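Local coordinates for thiamine-phosphate synthase (Pyrococcus furiosus, PDB 1XI3), which probably condenses a thiazole phosphate with a pyrimidine pyrophosphate to form thiamine monophosphate, releasing diphosphate in a magnesium-dependent reaction, at residues A[72-78]-A[85-91]; A[134-138]-A[148-154]; A[172-176]-A[204-208]. All blocks are in the same frame, centred on the assembly; numbering follows the deposited sequence.

Contact 1: A[72-78]-A[85-91]; sequences LFFVDDR and VDADGVQ
A beta-alpha-beta unit of the TIM barrel sets Phe-74 to Asp-76 beside Gly-89 to Gln-91 as neighbouring parallel strands. The pairing begins with a side chain: OD2 of Asp-88 accepts the backbone N of Phe-73 at 2.8 Å through its anti lone pair, and Arg-63 holds the same oxygen in a salt bridge. Phe-73 O receives Gly-89 N at 3.3 Å and, more weakly, Asp-88 N. From there the bonds alternate, Val-75 N to Gly-89 O and Gln-91 N to Val-75 O, until Asp-77 N closes the row on Gln-91 O at 2.7 Å, almost in line with the carbonyl. Helix 79-85, the crossover of the beta-alpha-beta unit, packs on one face, its Ala-82 touching Val-75 and its Val-79 touching Val-90. On this outer side the Phe-73 ring, swung anti to its own N (chi1 -176°), meets Val-85 CG2 at its CE2 edge, 3.8 Å away. Inside the barrel, Phe-74 CD1 lies 3.5 Å from Gly-89 CA, where a CB would collide with the ring. At the strands' C-terminal ends sit Asp-76 and Asp-77, predicted to bind the pyrimidine substrate and magnesium respectively; Asp-77 OD2 is hydrogen-bonded to Thr-52 of the second subunit.

Contact 2: A[134-138]-A[148-154]; sequences AGSVF and VIGLEGL
Ile-149 lies along the backbone that leaves strand 131-135, its side chain following residues 134-136. Its CB lies 4.1 Å from Ser-136 O, the carbonyl that its own backbone N grips at 2.7 Å with a nearly straight N-H (165°). The side chain then forks. CG2 rests against Gly-135 O at 3.3 Å, while CG1, placed between the backbone N and carbonyl carbon (chi1 65°), passes Ser-136 O and the carbonyl carbon of Gly-135. At the tip, CD1 meets Gly-135 N at 3.6 Å and comes near the methyl of Ala-134. Leu-154, in helix 150-160, divides its two methyls: CD1 touches Ala-134 CB and CD2 lies 3.8 Å from Val-137 CG2. The other methyl of Val-137, CG1, faces Leu-151 CD2 and also lies 3.6 Å above one face of the Phe-138 ring, toward its rim. Ala-167 of strand 165-168 touches both Val-137 and Leu-154, so the packing lies between sheet and helix. The peptide before Ser-136 is cis, and the loop beyond Phe-138 carries residues predicted to bind the thiazole phosphate. Backbone bonds, that from Gly-150 N to Val-137 O being weak, thus hold the approach to the helix; methyl contacts pack it.

Contact 3: A[172-176]-A[204-208]; sequences NKDNA and EELRK
Leu-206 and Lys-173 divide this contact into an apolar inner part and a charged outer one. On the inner part, Leu-206 CD2 fits against the end of the loop and the first residue of helix 176-180, 3.9 Å from Lys-173 N and 4.1 Å from Ala-176 CB. Leu-17 of the first barrel strand and Ala-192 and Val-193 of helix 191-194 also touch this leucine, wedging it among several elements of the fold. An Asx turn shapes the loop, Asn-172 OD1 accepting the backbone N of Asp-174 at 3.0 Å. Toward solvent, the contact thins to a single pair of long side chains. Lys-173 bends at chi3 (117°) and brings NZ to Glu-205 OE1 at 2.6 Å, a salt bridge in which the ammonium meets OE1 on its syn side, 26° out of the carboxylate plane. Glu-205 stays extended beyond CG, and the two side chains approach at a slant. With an alanine in place of this glutamate, the Lys-173 ammonium would probably lose its partner across the contact and its side chain would be freer to turn. The chemistry separates roles: apolar packing seats helix 199-214 against the loop, while one surface ion pair ties their outer edges.

How the contacts relate
Along the chain the three contacts follow in series, with neither nesting nor crossing. Contact 1 closes first, across helix 79-85, and joins the third and fourth strands of the barrel. Contact 2 then closes the loop between strand 131-135 and helix 150-160, with nine residues between its two segments, a loop in which residues 141-144 are not modelled. Contact 3 spans further, bringing the loop after strand 165-168 to the last helix, 199-214, past the eighth strand. Contacts 1 and 2 reach the same closed sheet from opposite sides of the chain's centre, their centres about 24 Å apart. Contacts 2 and 3 meet directly where Phe-138 CE1 packs on Asn-175 ND2 at 3.3 Å, which puts the two loops side by side.

Contact 1: A[72-78]-A[85-91]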
loop_
_atom_site.group_PDB
_atom_site.type_symbol
_atom_site.label_atom_id
_atom_site.label_comp_id
_atom_site.label_asym_id
_atom_site.label_seq_id
_atom_site.Cartn_x
_atom_site.Cartn_y
_atom_site.Cartn_z
ATOM N N LEU A 72 16.845 -2.578 -13.705
ATOM C CA LEU A 72 16.286 -2.069 -12.470
ATOM C C LEU A 72 14.745 -2.223 -12.470
ATOM O O LEU A 72 14.082 -2.152 -13.516
ATOM C CB LEU A 72 16.657 -0.612 -12.293
ATOM C CG LEU A 72 18.139 -0.321 -11.968
ATOM C CD1 LEU A 72 18.402 1.163 -11.742
ATOM C CD2 LEU A 72 18.614 -1.181 -10.787
ATOM N N PHE A 73 14.215 -2.418 -11.255
ATOM C CA PHE A 73 12.779 -2.602 -11.025
ATOM C C PHE A 73 12.263 -1.673 -9.934
ATOM O O PHE A 73 12.730 -1.707 -8.780
ATOM C CB PHE A 73 12.477 -4.040 -10.638
ATOM C CG PHE A 73 11.033 -4.340 -10.481
ATOM C CD1 PHE A 73 10.098 -3.850 -11.394
ATOM C CD2 PHE A 73 10.580 -5.104 -9.426
ATOM C CE1 PHE A 73 8.724 -4.104 -11.203
ATOM C CE2 PHE A 73 9.158 -5.389 -9.284
ATOM C CZ PHE A 73 8.290 -4.885 -10.198
ATOM N N PHE A 74 11.284 -0.835 -10.321
ATOM C CA PHE A 74 10.655 0.110 -9.421
ATOM C C PHE A 74 9.196 -0.169 -9.340
ATOM O O PHE A 74 8.594 -0.642 -10.300
ATOM C CB PHE A 74 10.820 1.545 -9.994
ATOM C CG PHE A 74 12.242 1.963 -10.036
ATOM C CD1 PHE A 74 12.877 2.408 -8.882
ATOM C CD2 PHE A 74 12.995 1.782 -11.200
ATOM C CE1 PHE A 74 14.247 2.731 -8.925
ATOM C CE2 PHE A 74 14.338 2.127 -11.235
ATOM C CZ PHE A 74 14.952 2.570 -10.097
ATOM N N VAL A 75 8.615 0.157 -8.185
ATOM C CA VAL A 75 7.168 0.149 -8.009
ATOM C C VAL A 75 6.675 1.590 -7.810
ATOM O O VAL A 75 7.241 2.322 -7.009
ATOM C CB VAL A 75 6.747 -0.732 -6.803
ATOM C CG1 VAL A 75 5.237 -0.718 -6.628
ATOM C CG2 VAL A 75 7.245 -2.156 -7.020
ATOM N N ASP A 76 5.604 1.961 -8.524
ATOM C CA ASP A 76 4.984 3.283 -8.326
ATOM C C ASP A 76 4.221 3.286 -6.996
ATOM O O ASP A 76 3.444 2.350 -6.750
ATOM C CB ASP A 76 4.022 3.618 -9.439
ATOM C CG ASP A 76 3.533 5.045 -9.347
ATOM O OD1 ASP A 76 2.319 5.227 -9.423
ATOM O OD2 ASP A 76 4.368 5.939 -9.159
ATOM N N ASP A 77 4.503 4.294 -6.147
ATOM C CA ASP A 77 3.742 4.576 -4.899
ATOM C C ASP A 77 4.059 3.590 -3.788
ATOM O O ASP A 77 4.601 3.968 -2.738
ATOM C CB ASP A 77 2.236 4.574 -5.278
ATOM C CG ASP A 77 1.267 4.917 -4.149
ATOM O OD1 ASP A 77 0.051 5.089 -4.505
ATOM O OD2 ASP A 77 1.616 4.981 -2.968
ATOM N N ARG A 78 3.737 2.328 -4.025
ATOM C CA ARG A 78 3.555 1.346 -2.950
ATOM C C ARG A 78 4.860 0.790 -2.386
ATOM O O ARG A 78 5.445 -0.157 -2.938
ATOM C CB ARG A 78 2.596 0.191 -3.431
ATOM C CG ARG A 78 1.196 0.668 -3.756
ATOM C CD ARG A 78 0.446 0.982 -2.448
ATOM N NE ARG A 78 0.256 -0.234 -1.688
ATOM C CZ ARG A 78 -0.773 -1.066 -1.862
ATOM N NH1 ARG A 78 -1.720 -0.797 -2.716
ATOM N NH2 ARG A 78 -0.831 -2.170 -1.174
ATOM N N VAL A 85 8.438 -7.502 -2.735
ATOM C CA VAL A 85 9.004 -8.133 -3.962
ATOM C C VAL A 85 10.503 -7.849 -4.182
ATOM O O VAL A 85 11.086 -8.284 -5.198
ATOM C CB VAL A 85 8.172 -7.795 -5.208
ATOM C CG1 VAL A 85 6.703 -8.064 -4.952
ATOM C CG2 VAL A 85 8.444 -6.382 -5.702
ATOM N N ASP A 86 11.148 -7.187 -3.213
ATOM C CA ASP A 86 12.553 -6.816 -3.285
ATOM C C ASP A 86 12.877 -6.017 -4.519
ATOM O O ASP A 86 13.895 -6.173 -5.177
ATOM C CB ASP A 86 13.453 -8.051 -3.195
ATOM C CG ASP A 86 14.862 -7.727 -2.728
ATOM O OD1 ASP A 86 15.766 -8.586 -2.965
ATOM O OD2 ASP A 86 15.104 -6.630 -2.152
ATOM N N ALA A 87 12.003 -5.070 -4.831
ATOM C CA ALA A 87 12.305 -4.138 -5.891
ATOM C C ALA A 87 13.506 -3.294 -5.559
ATOM O O ALA A 87 13.866 -3.123 -4.371
ATOM C CB ALA A 87 11.090 -3.240 -6.139
ATOM N N ASP A 88 14.135 -2.743 -6.591
ATOM C CA ASP A 88 15.246 -1.844 -6.410
ATOM C C ASP A 88 14.813 -0.512 -5.787
ATOM O O ASP A 88 15.596 0.116 -5.074
ATOM C CB ASP A 88 15.967 -1.619 -7.708
ATOM C CG ASP A 88 16.519 -2.935 -8.287
ATOM O OD1 ASP A 88 17.373 -3.567 -7.609
ATOM O OD2 ASP A 88 16.079 -3.338 -9.348
ATOM N N GLY A 89 13.568 -0.095 -6.077
ATOM C CA GLY A 89 13.118 1.203 -5.591
ATOM C C GLY A 89 11.646 1.429 -5.726
ATOM O O GLY A 89 10.879 0.559 -6.146
ATOM N N VAL A 90 11.263 2.644 -5.356
ATOM C CA VAL A 90 9.867 3.083 -5.409
ATOM C C VAL A 90 9.856 4.508 -5.997
ATOM O O VAL A 90 10.785 5.286 -5.768
ATOM C CB VAL A 90 9.219 3.078 -4.002
ATOM C CG1 VAL A 90 9.985 4.010 -3.044
ATOM C CG2 VAL A 90 7.742 3.392 -4.071
ATOM N N GLN A 91 8.834 4.801 -6.781
ATOM C CA GLN A 91 8.606 6.146 -7.320
ATOM C C GLN A 91 7.523 6.811 -6.471
ATOM O O GLN A 91 6.463 6.203 -6.240
ATOM C CB GLN A 91 8.121 6.057 -8.777
ATOM C CG GLN A 91 7.923 7.410 -9.435
ATOM C CD GLN A 91 9.216 8.023 -9.788
ATOM O OE1 GLN A 91 10.233 7.312 -9.947
ATOM N NE2 GLN A 91 9.230 9.360 -9.914
#

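Contact 2: A[134-138]-A[148-154]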
loop_
_atom_site.group_PDB
_atom_site.type_symbol
_atom_site.label_atom_id
_atom_site.label_comp_id
_atom_site.label_asym_id
_atom_site.label_seq_id
_atom_site.Cartn_x
_atom_site.Cartn_y
_atom_site.Cartn_z
ATOM N N ALA A 134 10.945 13.951 -14.026
ATOM C CA ALA A 134 10.539 15.366 -14.303
ATOM C C ALA A 134 9.618 15.408 -15.485
ATOM O O ALA A 134 9.967 14.970 -16.584
ATOM C CB ALA A 134 11.760 16.236 -14.541
ATOM N N GLY A 135 8.381 15.892 -15.282
ATOM C CA GLY A 135 7.432 15.982 -16.357
ATOM C C GLY A 135 6.219 16.822 -15.954
ATOM O O GLY A 135 6.244 17.443 -14.924
ATOM N N SER A 136 5.158 16.799 -16.737
ATOM C CA SER A 136 5.073 16.139 -18.015
ATOM C C SER A 136 5.750 17.014 -19.062
ATOM O O SER A 136 5.494 18.213 -19.140
ATOM C CB SER A 136 3.614 15.926 -18.394
ATOM O OG SER A 136 3.519 15.071 -19.510
ATOM N N VAL A 137 6.651 16.437 -19.849
ATOM C CA VAL A 137 7.332 17.268 -20.865
ATOM C C VAL A 137 6.284 17.835 -21.871
ATOM O O VAL A 137 6.267 19.059 -22.181
ATOM C CB VAL A 137 8.412 16.496 -21.610
ATOM C CG1 VAL A 137 9.138 17.394 -22.600
ATOM C CG2 VAL A 137 9.414 15.921 -20.629
ATOM N N PHE A 138 5.451 16.926 -22.354
ATOM C CA PHE A 138 4.368 17.237 -23.280
ATOM C C PHE A 138 3.047 16.710 -22.697
ATOM O O PHE A 138 3.040 15.887 -21.780
ATOM C CB PHE A 138 4.626 16.582 -24.629
ATOM C CG PHE A 138 5.989 16.832 -25.198
ATOM C CD1 PHE A 138 6.942 15.825 -25.215
ATOM C CD2 PHE A 138 6.311 18.067 -25.756
ATOM C CE1 PHE A 138 8.193 16.040 -25.777
ATOM C CE2 PHE A 138 7.575 18.289 -26.288
ATOM C CZ PHE A 138 8.506 17.279 -26.297
ATOM N N VAL A 148 2.167 20.177 -17.050
ATOM C CA VAL A 148 3.098 20.103 -18.178
ATOM C C VAL A 148 4.221 21.109 -17.949
ATOM O O VAL A 148 3.962 22.287 -17.635
ATOM C CB VAL A 148 2.365 20.375 -19.497
ATOM C CG1 VAL A 148 3.345 20.545 -20.653
ATOM C CG2 VAL A 148 1.400 19.263 -19.795
ATOM N N ILE A 149 5.474 20.673 -18.108
ATOM C CA ILE A 149 6.625 21.546 -17.826
ATOM C C ILE A 149 7.365 22.024 -19.088
ATOM O O ILE A 149 8.041 23.071 -19.042
ATOM C CB ILE A 149 7.638 20.911 -16.846
ATOM C CG1 ILE A 149 8.298 19.674 -17.471
ATOM C CG2 ILE A 149 6.966 20.579 -15.491
ATOM C CD1 ILE A 149 9.423 19.070 -16.571
ATOM N N GLY A 150 7.214 21.302 -20.192
ATOM C CA GLY A 150 7.886 21.647 -21.444
ATOM C C GLY A 150 9.398 21.375 -21.444
ATOM O O GLY A 150 10.023 21.083 -20.389
ATOM N N LEU A 151 9.990 21.461 -22.639
ATOM C CA LEU A 151 11.437 21.309 -22.800
ATOM C C LEU A 151 12.237 22.323 -22.010
ATOM O O LEU A 151 13.238 21.955 -21.405
ATOM C CB LEU A 151 11.852 21.362 -24.287
ATOM C CG LEU A 151 11.336 20.205 -25.155
ATOM C CD1 LEU A 151 11.431 20.487 -26.637
ATOM C CD2 LEU A 151 12.092 18.905 -24.839
ATOM N N GLU A 152 11.824 23.604 -22.006
ATOM C CA GLU A 152 12.528 24.610 -21.215
ATOM C C GLU A 152 12.509 24.343 -19.715
ATOM O O GLU A 152 13.496 24.540 -19.015
ATOM C CB GLU A 152 11.941 26.014 -21.467
ATOM C CG GLU A 152 12.328 26.584 -22.821
ATOM C CD GLU A 152 12.016 28.064 -22.938
ATOM O OE1 GLU A 152 11.692 28.684 -21.888
ATOM O OE2 GLU A 152 12.104 28.592 -24.077
ATOM N N GLY A 153 11.360 23.902 -19.206
ATOM C CA GLY A 153 11.239 23.596 -17.795
ATOM C C GLY A 153 12.038 22.365 -17.440
ATOM O O GLY A 153 12.703 22.338 -16.411
ATOM N N LEU A 154 11.985 21.379 -18.320
ATOM C CA LEU A 154 12.857 20.195 -18.152
ATOM C C LEU A 154 14.340 20.599 -18.099
ATOM O O LEU A 154 15.056 20.193 -17.212
ATOM C CB LEU A 154 12.593 19.212 -19.275
ATOM C CG LEU A 154 13.418 17.919 -19.228
ATOM C CD1 LEU A 154 13.169 17.179 -17.860
ATOM C CD2 LEU A 154 13.075 17.075 -20.384
#

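Contact 3: A[172-176]-A[204-208]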
loop_
_atom_site.group_PDB
_atom_site.type_symbol
_atom_site.label_atom_id
_atom_site.label_comp_id
_atom_site.label_asym_id
_atom_site.label_seq_id
_atom_site.Cartn_x
_atom_site.Cartn_y
_atom_site.Cartn_z
ATOM N N ASN A 172 7.974 10.142 -27.232
ATOM C CA ASN A 172 7.962 9.106 -28.228
ATOM C C ASN A 172 9.123 9.257 -29.195
ATOM O O ASN A 172 9.953 10.104 -29.008
ATOM C CB ASN A 172 6.607 9.088 -28.955
ATOM C CG ASN A 172 6.293 10.403 -29.629
ATOM O OD1 ASN A 172 7.129 10.971 -30.340
ATOM N ND2 ASN A 172 5.097 10.913 -29.385
ATOM N N LYS A 173 9.195 8.386 -30.203
ATOM C CA LYS A 173 10.367 8.351 -31.093
ATOM C C LYS A 173 10.555 9.632 -31.893
ATOM O O LYS A 173 11.663 9.941 -32.304
ATOM C CB LYS A 173 10.301 7.151 -32.056
ATOM C CG LYS A 173 9.120 7.176 -33.003
ATOM C CD LYS A 173 9.235 6.088 -34.069
ATOM C CE LYS A 173 8.126 5.081 -33.966
ATOM N NZ LYS A 173 8.344 3.947 -34.909
ATOM N N ASP A 174 9.471 10.378 -32.075
ATOM C CA ASP A 174 9.511 11.635 -32.817
ATOM C C ASP A 174 10.048 12.821 -32.020
ATOM O O ASP A 174 10.542 13.759 -32.611
ATOM C CB ASP A 174 8.116 11.966 -33.354
ATOM C CG ASP A 174 7.600 10.918 -34.372
ATOM O OD1 ASP A 174 8.422 10.291 -35.079
ATOM O OD2 ASP A 174 6.373 10.718 -34.455
ATOM N N ASN A 175 9.898 12.823 -30.687
ATOM C CA ASN A 175 10.385 13.929 -29.859
ATOM C C ASN A 175 11.491 13.513 -28.900
ATOM O O ASN A 175 12.074 14.359 -28.217
ATOM C CB ASN A 175 9.243 14.621 -29.096
ATOM C CG ASN A 175 8.467 13.674 -28.197
ATOM O OD1 ASN A 175 9.041 12.750 -27.624
ATOM N ND2 ASN A 175 7.166 13.900 -28.073
ATOM N N ALA A 176 11.833 12.228 -28.895
ATOM C CA ALA A 176 12.844 11.717 -27.973
ATOM C C ALA A 176 14.208 12.390 -28.088
ATOM O O ALA A 176 14.807 12.725 -27.075
ATOM C CB ALA A 176 12.952 10.210 -28.084
ATOM N N GLU A 204 13.087 -1.191 -28.795
ATOM C CA GLU A 204 14.343 -1.206 -29.549
ATOM C C GLU A 204 14.641 0.135 -30.209
ATOM O O GLU A 204 15.776 0.624 -30.142
ATOM C CB GLU A 204 14.321 -2.275 -30.636
ATOM C CG GLU A 204 14.587 -3.664 -30.120
ATOM C CD GLU A 204 14.561 -4.700 -31.233
ATOM O OE1 GLU A 204 14.017 -5.812 -30.986
ATOM O OE2 GLU A 204 15.109 -4.390 -32.350
ATOM N N GLU A 205 13.621 0.709 -30.840
ATOM C CA GLU A 205 13.761 2.004 -31.518
ATOM C C GLU A 205 14.155 3.108 -30.549
ATOM O O GLU A 205 15.035 3.909 -30.808
ATOM C CB GLU A 205 12.446 2.405 -32.153
ATOM C CG GLU A 205 11.999 1.522 -33.302
ATOM C CD GLU A 205 10.603 1.884 -33.812
ATOM O OE1 GLU A 205 9.982 2.844 -33.285
ATOM O OE2 GLU A 205 10.130 1.192 -34.743
ATOM N N LEU A 206 13.485 3.142 -29.409
ATOM C CA LEU A 206 13.790 4.141 -28.419
ATOM C C LEU A 206 15.151 3.928 -27.845
ATOM O O LEU A 206 15.877 4.882 -27.612
ATOM C CB LEU A 206 12.699 4.154 -27.318
ATOM C CG LEU A 206 11.410 4.816 -27.793
ATOM C CD1 LEU A 206 10.179 4.389 -26.918
ATOM C CD2 LEU A 206 11.534 6.325 -27.837
ATOM N N ARG A 207 15.528 2.678 -27.592
ATOM C CA ARG A 207 16.808 2.394 -26.995
ATOM C C ARG A 207 17.946 2.875 -27.896
ATOM O O ARG A 207 18.960 3.395 -27.420
ATOM C CB ARG A 207 16.972 0.895 -26.738
ATOM C CG ARG A 207 18.327 0.486 -26.112
ATOM C CD ARG A 207 18.604 1.122 -24.788
ATOM N NE ARG A 207 19.939 0.838 -24.314
ATOM C CZ ARG A 207 20.340 -0.297 -23.728
ATOM N NH1 ARG A 207 19.498 -1.298 -23.425
ATOM N NH2 ARG A 207 21.617 -0.417 -23.383
ATOM N N LYS A 208 17.760 2.658 -29.181
ATOM C CA LYS A 208 18.736 3.087 -30.176
ATOM C C LYS A 208 18.896 4.598 -30.134
ATOM O O LYS A 208 20.021 5.103 -30.087
ATOM C CB LYS A 208 18.283 2.654 -31.559
ATOM C CG LYS A 208 19.375 2.881 -32.655
ATOM C CD LYS A 208 18.994 2.165 -33.926
#